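Local coordinates for protein probable hydrolase (Pseudomonas aeruginosa, PDB 7AL6) that is of unknown function but adopts the alpha/beta hydrolase fold and is probably a hydrolase, perhaps a lipolytic one, at residues 96-101 with 117-122; 122-127 with 227-232. All blocks are in the same frame, centred on the assembly; numbering follows the deposited sequence.

Three neighbouring strands of one mixed sheet, 96-101, 119-125 and 229-234, supply both contacts, and the centres of the two contacts lie about 9 Å apart. Contact 1 closes first along the chain, across a single helix, 103-114; contact 2 follows and reaches over some hundred residues. Strand 119-125 is the shared element: Leu-122 belongs to both contacts, and the strand bonds 96-101 along one edge and 229-232 along the other. Leu-98 O to Ala-123 N, 2.8 Å, is a probable hydrogen bond of this seam. Strands 96-101 and 229-234 thus both run parallel to 119-125, an arrangement that places Gly-100 of a presumed nucleophile elbow near Asp-126 of a possible catalytic triad.

Contact 1. Residues 96-101 with 117-122; sequences FSLLGH and ERIERL
The carbonyl oxygen of Phe-96 accepts the amide of Glu-120, Glu-120 N to Phe-96 O being 2.9 Å, with the donor 46° out of the carbonyl plane; Ile-119 adds a CA-H...O contact to the same oxygen. Phe-96 N reaches Arg-118 O at 3.1 Å and Leu-98 N bonds Arg-121 O. Between the pairs Phe-96/Ile-119 and Leu-98/Leu-122 the register shifts by one residue, a beta bulge with the extra residue on strand 119-122. The Phe-96 side chain, with CG lodged between the backbone N and carbonyl carbon (chi1 57°), carries its ring over to Ile-119, whose CD1 touches CE2 of Phe-96 at 3.5 Å. Arg-118 O lies over one ring face, while CD2 of Leu-98 meets the edge in plane. Leu-98 and Leu-122 run side by side, CB of Leu-98 being 3.7 Å from CD2 of Leu-122. Beside the bulge, a water accepts from Ser-97 OG at 2.8 Å and donates to Glu-120 OE2 at 2.9 Å, tying the two side chains together. Helices 77-91 and 103-114 cover the Phe-96/Leu-98 face. Strand 96-101, helix 103-114 and strand 119-125 form one of the beta-alpha-beta units of the alpha/beta hydrolase fold.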
loop_
_atom_site.group_PDB
_atom_site.type_symbol
_atom_site.label_atom_id
_atom_site.label_comp_id
_atom_site.label_asym_id
_atom_site.label_seq_id
_atom_site.Cartn_x
_atom_site.Cartn_y
_atom_site.Cartn_z
ATOM N N PHE A 96 17.910 21.005 -14.826
ATOM C CA PHE A 96 17.312 21.879 -13.801
ATOM C C PHE A 96 18.346 22.199 -12.730
ATOM O O PHE A 96 19.327 21.528 -12.620
ATOM C CB PHE A 96 16.089 21.209 -13.181
ATOM C CG PHE A 96 16.365 19.869 -12.561
ATOM C CD1 PHE A 96 16.346 18.722 -13.326
ATOM C CD2 PHE A 96 16.629 19.751 -11.215
ATOM C CE1 PHE A 96 16.595 17.491 -12.760
ATOM C CE2 PHE A 96 16.871 18.517 -10.650
ATOM C CZ PHE A 96 16.869 17.394 -11.427
ATOM N N SER A 97 18.053 23.206 -11.944
ATOM C CA SER A 97 18.898 23.652 -10.843
ATOM C C SER A 97 18.268 23.253 -9.521
ATOM O O SER A 97 17.070 22.944 -9.454
ATOM C CB SER A 97 19.112 25.150 -10.948
ATOM O OG SER A 97 19.977 25.389 -12.078
ATOM N N LEU A 98 19.104 23.210 -8.478
ATOM C CA LEU A 98 18.657 22.934 -7.118
ATOM C C LEU A 98 18.971 24.077 -6.158
ATOM O O LEU A 98 20.022 24.727 -6.232
ATOM C CB LEU A 98 19.262 21.630 -6.610
ATOM C CG LEU A 98 18.763 20.379 -7.358
ATOM C CD1 LEU A 98 19.624 19.217 -6.946
ATOM C CD2 LEU A 98 17.312 20.090 -7.163
ATOM N N LEU A 99 18.013 24.336 -5.272
ATOM C CA LEU A 99 18.113 25.316 -4.203
ATOM C C LEU A 99 17.828 24.555 -2.929
ATOM O O LEU A 99 16.697 24.108 -2.712
ATOM C CB LEU A 99 17.121 26.447 -4.424
ATOM C CG LEU A 99 16.903 27.383 -3.226
ATOM C CD1 LEU A 99 18.189 28.076 -2.748
ATOM C CD2 LEU A 99 15.819 28.444 -3.572
ATOM N N GLY A 100 18.829 24.340 -2.111
ATOM C CA GLY A 100 18.685 23.436 -0.989
ATOM C C GLY A 100 19.077 24.071 0.323
ATOM O O GLY A 100 20.085 24.771 0.406
ATOM N N HIS A 101 18.302 23.760 1.369
ATOM C CA HIS A 101 18.583 24.215 2.722
ATOM C C HIS A 101 18.886 23.013 3.602
ATOM O O HIS A 101 18.104 22.052 3.665
ATOM C CB HIS A 101 17.427 25.045 3.322
ATOM C CG HIS A 101 17.658 25.399 4.761
ATOM N ND1 HIS A 101 16.894 24.896 5.788
ATOM C CD2 HIS A 101 18.609 26.161 5.342
ATOM C CE1 HIS A 101 17.365 25.327 6.942
ATOM N NE2 HIS A 101 18.406 26.103 6.697
ATOM N N GLU A 117 25.008 15.372 -15.384
ATOM C CA GLU A 117 24.362 15.659 -16.690
ATOM C C GLU A 117 23.044 16.442 -16.484
ATOM O O GLU A 117 22.715 17.207 -17.344
ATOM C CB GLU A 117 24.171 14.345 -17.462
ATOM C CG GLU A 117 23.008 13.501 -16.936
ATOM C CD GLU A 117 22.870 12.000 -17.111
ATOM O OE1 GLU A 117 23.874 11.312 -17.187
ATOM O OE2 GLU A 117 21.732 11.536 -17.077
ATOM N N ARG A 118 22.294 16.229 -15.402
ATOM C CA ARG A 118 20.979 16.839 -15.133
ATOM C C ARG A 118 21.021 18.161 -14.368
ATOM O O ARG A 118 20.083 18.867 -14.480
ATOM C CB ARG A 118 20.155 15.904 -14.248
ATOM C CG ARG A 118 20.036 14.472 -14.733
ATOM C CD ARG A 118 19.291 14.271 -16.033
ATOM N NE ARG A 118 17.955 14.822 -16.049
ATOM C CZ ARG A 118 16.834 14.133 -15.908
ATOM N NH1 ARG A 118 15.680 14.763 -15.938
ATOM N NH2 ARG A 118 16.856 12.830 -15.750
ATOM N N ILE A 119 22.081 18.506 -13.663
ATOM C CA ILE A 119 22.003 19.614 -12.712
ATOM C C ILE A 119 22.778 20.815 -13.253
ATOM O O ILE A 119 24.002 20.753 -13.448
ATOM C CB ILE A 119 22.547 19.205 -11.333
ATOM C CG1 ILE A 119 21.858 17.970 -10.801
ATOM C CG2 ILE A 119 22.391 20.368 -10.371
ATOM C CD1 ILE A 119 20.300 18.088 -10.778
ATOM N N GLU A 120 22.078 21.909 -13.489
ATOM C CA GLU A 120 22.726 23.052 -14.113
ATOM C C GLU A 120 23.502 23.912 -13.098
ATOM O O GLU A 120 24.602 24.365 -13.403
ATOM C CB GLU A 120 21.699 23.902 -14.833
ATOM C CG GLU A 120 21.061 23.205 -16.030
ATOM C CD GLU A 120 20.085 24.088 -16.783
ATOM O OE1 GLU A 120 20.458 24.505 -17.908
ATOM O OE2 GLU A 120 18.952 24.345 -16.275
ATOM N N ARG A 121 22.906 24.172 -11.939
ATOM C CA ARG A 121 23.458 25.018 -10.857
ATOM C C ARG A 121 23.011 24.522 -9.471
ATOM O O ARG A 121 21.970 23.913 -9.382
ATOM C CB ARG A 121 22.990 26.461 -11.059
ATOM C CG ARG A 121 23.196 27.026 -12.456
ATOM C CD ARG A 121 24.523 27.736 -12.599
ATOM N NE ARG A 121 24.766 28.418 -13.856
ATOM C CZ ARG A 121 25.287 27.866 -14.936
ATOM N NH1 ARG A 121 25.503 28.602 -16.000
ATOM N NH2 ARG A 121 25.593 26.591 -14.965
ATOM N N LEU A 122 23.791 24.796 -8.432
ATOM C CA LEU A 122 23.431 24.480 -7.031
ATOM C C LEU A 122 23.453 25.763 -6.197
ATOM O O LEU A 122 24.471 26.419 -6.201
ATOM C CB LEU A 122 24.443 23.524 -6.410
ATOM C CG LEU A 122 24.360 22.053 -6.756
ATOM C CD1 LEU A 122 25.045 21.254 -5.675
ATOM C CD2 LEU A 122 22.932 21.593 -6.946
HETATM O O HOH W 1 18.041 25.881 -13.978
#

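Contact 2. Residues 122-127 with 227-232. With EDO (1,2-ethanediol), chain H.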
loop_
_atom_site.group_PDB
_atom_site.type_symbol
_atom_site.label_atom_id
_atom_site.label_comp_id
_atom_site.label_asym_id
_atom_site.label_seq_id
_atom_site.Cartn_x
_atom_site.Cartn_y
_atom_site.Cartn_z
ATOM N N LEU A 122 23.791 24.796 -8.432
ATOM C CA LEU A 122 23.431 24.480 -7.031
ATOM C C LEU A 122 23.453 25.763 -6.197
ATOM O O LEU A 122 24.471 26.419 -6.201
ATOM C CB LEU A 122 24.443 23.524 -6.410
ATOM C CG LEU A 122 24.360 22.053 -6.756
ATOM C CD1 LEU A 122 25.045 21.254 -5.675
ATOM C CD2 LEU A 122 22.932 21.593 -6.946
ATOM N N ALA A 123 22.375 26.103 -5.505
ATOM C CA ALA A 123 22.317 27.202 -4.526
ATOM C C ALA A 123 22.103 26.504 -3.184
ATOM O O ALA A 123 21.084 25.866 -3.008
ATOM C CB ALA A 123 21.252 28.193 -4.870
ATOM N N LEU A 124 23.065 26.607 -2.286
ATOM C CA LEU A 124 23.045 25.879 -1.025
ATOM C C LEU A 124 22.962 26.864 0.134
ATOM O O LEU A 124 23.705 27.857 0.164
ATOM C CB LEU A 124 24.260 24.996 -0.899
ATOM C CG LEU A 124 24.571 24.080 -2.088
ATOM C CD1 LEU A 124 25.837 23.303 -1.832
ATOM C CD2 LEU A 124 23.421 23.100 -2.357
ATOM N N ILE A 125 22.083 26.575 1.089
ATOM C CA ILE A 125 21.941 27.395 2.317
ATOM C C ILE A 125 22.389 26.577 3.538
ATOM O O ILE A 125 21.671 25.667 3.928
ATOM C CB ILE A 125 20.520 27.943 2.501
ATOM C CG1 ILE A 125 20.017 28.686 1.269
ATOM C CG2 ILE A 125 20.456 28.815 3.730
ATOM C CD1 ILE A 125 18.568 29.037 1.330
ATOM N N ASP A 126 23.573 26.858 4.071
ATOM C CA ASP A 126 24.100 26.327 5.342
ATOM C C ASP A 126 24.084 24.803 5.423
ATOM O O ASP A 126 23.758 24.317 6.457
ATOM C CB ASP A 126 23.330 26.932 6.505
ATOM C CG ASP A 126 24.214 27.183 7.703
ATOM O OD1 ASP A 126 25.262 27.732 7.506
ATOM O OD2 ASP A 126 23.840 26.794 8.779
ATOM N N GLY A 127 24.403 24.107 4.348
ATOM C CA GLY A 127 24.505 22.644 4.315
ATOM C C GLY A 127 25.436 22.199 3.221
ATOM O O GLY A 127 25.496 22.865 2.237
ATOM N N CYS A 227 28.929 21.368 -11.465
ATOM C CA CYS A 227 28.281 22.610 -11.818
ATOM C C CYS A 227 28.691 23.750 -10.909
ATOM O O CYS A 227 29.252 23.540 -9.836
ATOM C CB CYS A 227 26.752 22.458 -11.771
ATOM S SG CYS A 227 26.156 22.083 -10.088
ATOM N N PRO A 228 28.430 24.982 -11.336
ATOM C CA PRO A 228 28.616 26.130 -10.452
ATOM C C PRO A 228 27.793 25.959 -9.191
ATOM O O PRO A 228 26.657 25.490 -9.233
ATOM C CB PRO A 228 28.111 27.315 -11.283
ATOM C CG PRO A 228 28.283 26.866 -12.725
ATOM C CD PRO A 228 28.027 25.372 -12.696
ATOM N N VAL A 229 28.374 26.365 -8.070
ATOM C CA VAL A 229 27.763 26.218 -6.757
ATOM C C VAL A 229 27.867 27.552 -6.028
ATOM O O VAL A 229 28.945 28.159 -5.993
ATOM C CB VAL A 229 28.436 25.121 -5.920
ATOM C CG1 VAL A 229 27.855 25.124 -4.502
ATOM C CG2 VAL A 229 28.291 23.752 -6.532
ATOM N N SER A 230 26.749 28.010 -5.456
ATOM C CA SER A 230 26.719 29.141 -4.538
ATOM C C SER A 230 26.332 28.656 -3.142
ATOM O O SER A 230 25.225 28.132 -2.928
ATOM C CB SER A 230 25.748 30.187 -5.039
ATOM O OG SER A 230 25.781 31.356 -4.221
ATOM N N LEU A 231 27.233 28.826 -2.192
ATOM C CA LEU A 231 27.005 28.419 -0.817
ATOM C C LEU A 231 26.863 29.609 0.137
ATOM O O LEU A 231 27.759 30.468 0.240
ATOM C CB LEU A 231 28.125 27.505 -0.348
ATOM C CG LEU A 231 28.068 27.056 1.108
ATOM C CD1 LEU A 231 26.841 26.214 1.478
ATOM C CD2 LEU A 231 29.332 26.294 1.366
ATOM N N VAL A 232 25.760 29.620 0.891
ATOM C CA VAL A 232 25.521 30.630 1.926
ATOM C C VAL A 232 25.805 30.011 3.279
ATOM O O VAL A 232 25.347 28.898 3.584
ATOM C CB VAL A 232 24.099 31.188 1.859
ATOM C CG1 VAL A 232 23.760 31.937 3.169
ATOM C CG2 VAL A 232 23.979 32.099 0.643
HETATM C C1 EDO H . 30.263 28.955 -9.389
HETATM O O1 EDO H . 30.887 29.546 -10.500
HETATM C C2 EDO H . 31.229 28.420 -8.411
HETATM O O2 EDO H . 31.241 27.054 -8.220
#
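Leu-124 is held between Ser-230 and Val-232 at the tightly packed centre of the contact. Its amide donates to Ser-230 O, with Leu-124 N to Ser-230 O at 2.7 Å and 174° at the hydrogen, and its carbonyl accepts Val-232 N. On the face it shares with Val-229 and Leu-231, its side chain uses two different atoms: CD1 of Leu-124 crosses to CG1 of Val-229 at 3.8 Å, and CB of Leu-124 rests on CD1 of Leu-231 at 3.7 Å. With CG trans to the backbone N (chi1 177°), Leu-231 turns CD1 back to the neighbouring strand, where it also meets Gly-127 O at 3.7 Å. Leu-122 continues this buried packing alongside Val-229, its CB 3.9 Å from CG2 of Val-229. Ala-105 and Val-109 of helix 103-114 close over Leu-124. On the face of Ala-123 and Ser-230, Phe-280 of helix 270-284 packs instead.

The register is unbroken from Leu-122/Val-229 to Ile-125/Val-232, as expected of neighbouring parallel strands in the central sheet of an alpha/beta hydrolase. Just past the last pair, Asp-126 N donates to Val-232 O at 2.7 Å. This bond anchors the backbone of a residue whose OD2 accepts from His-263 ND1 and Met-238 N, while OD1 takes Ala-234 N; the geometry is consistent with the acid of a Ser-His-Asp triad with Ser-102.

The solvent side lies at Cys-227 and Pro-228, the first partly exposed and the second exposed. Here the backbone bond is longer, Leu-122 N to Pro-228 O at 3.1 Å, and SG of Cys-227 comes to 3.8 Å from CG of Leu-122. An ethanediol, probably from the crystallisation liquor, sits against Pro-228 and accepts the amide of Val-229 through O2, while also bonding Pro-253 O.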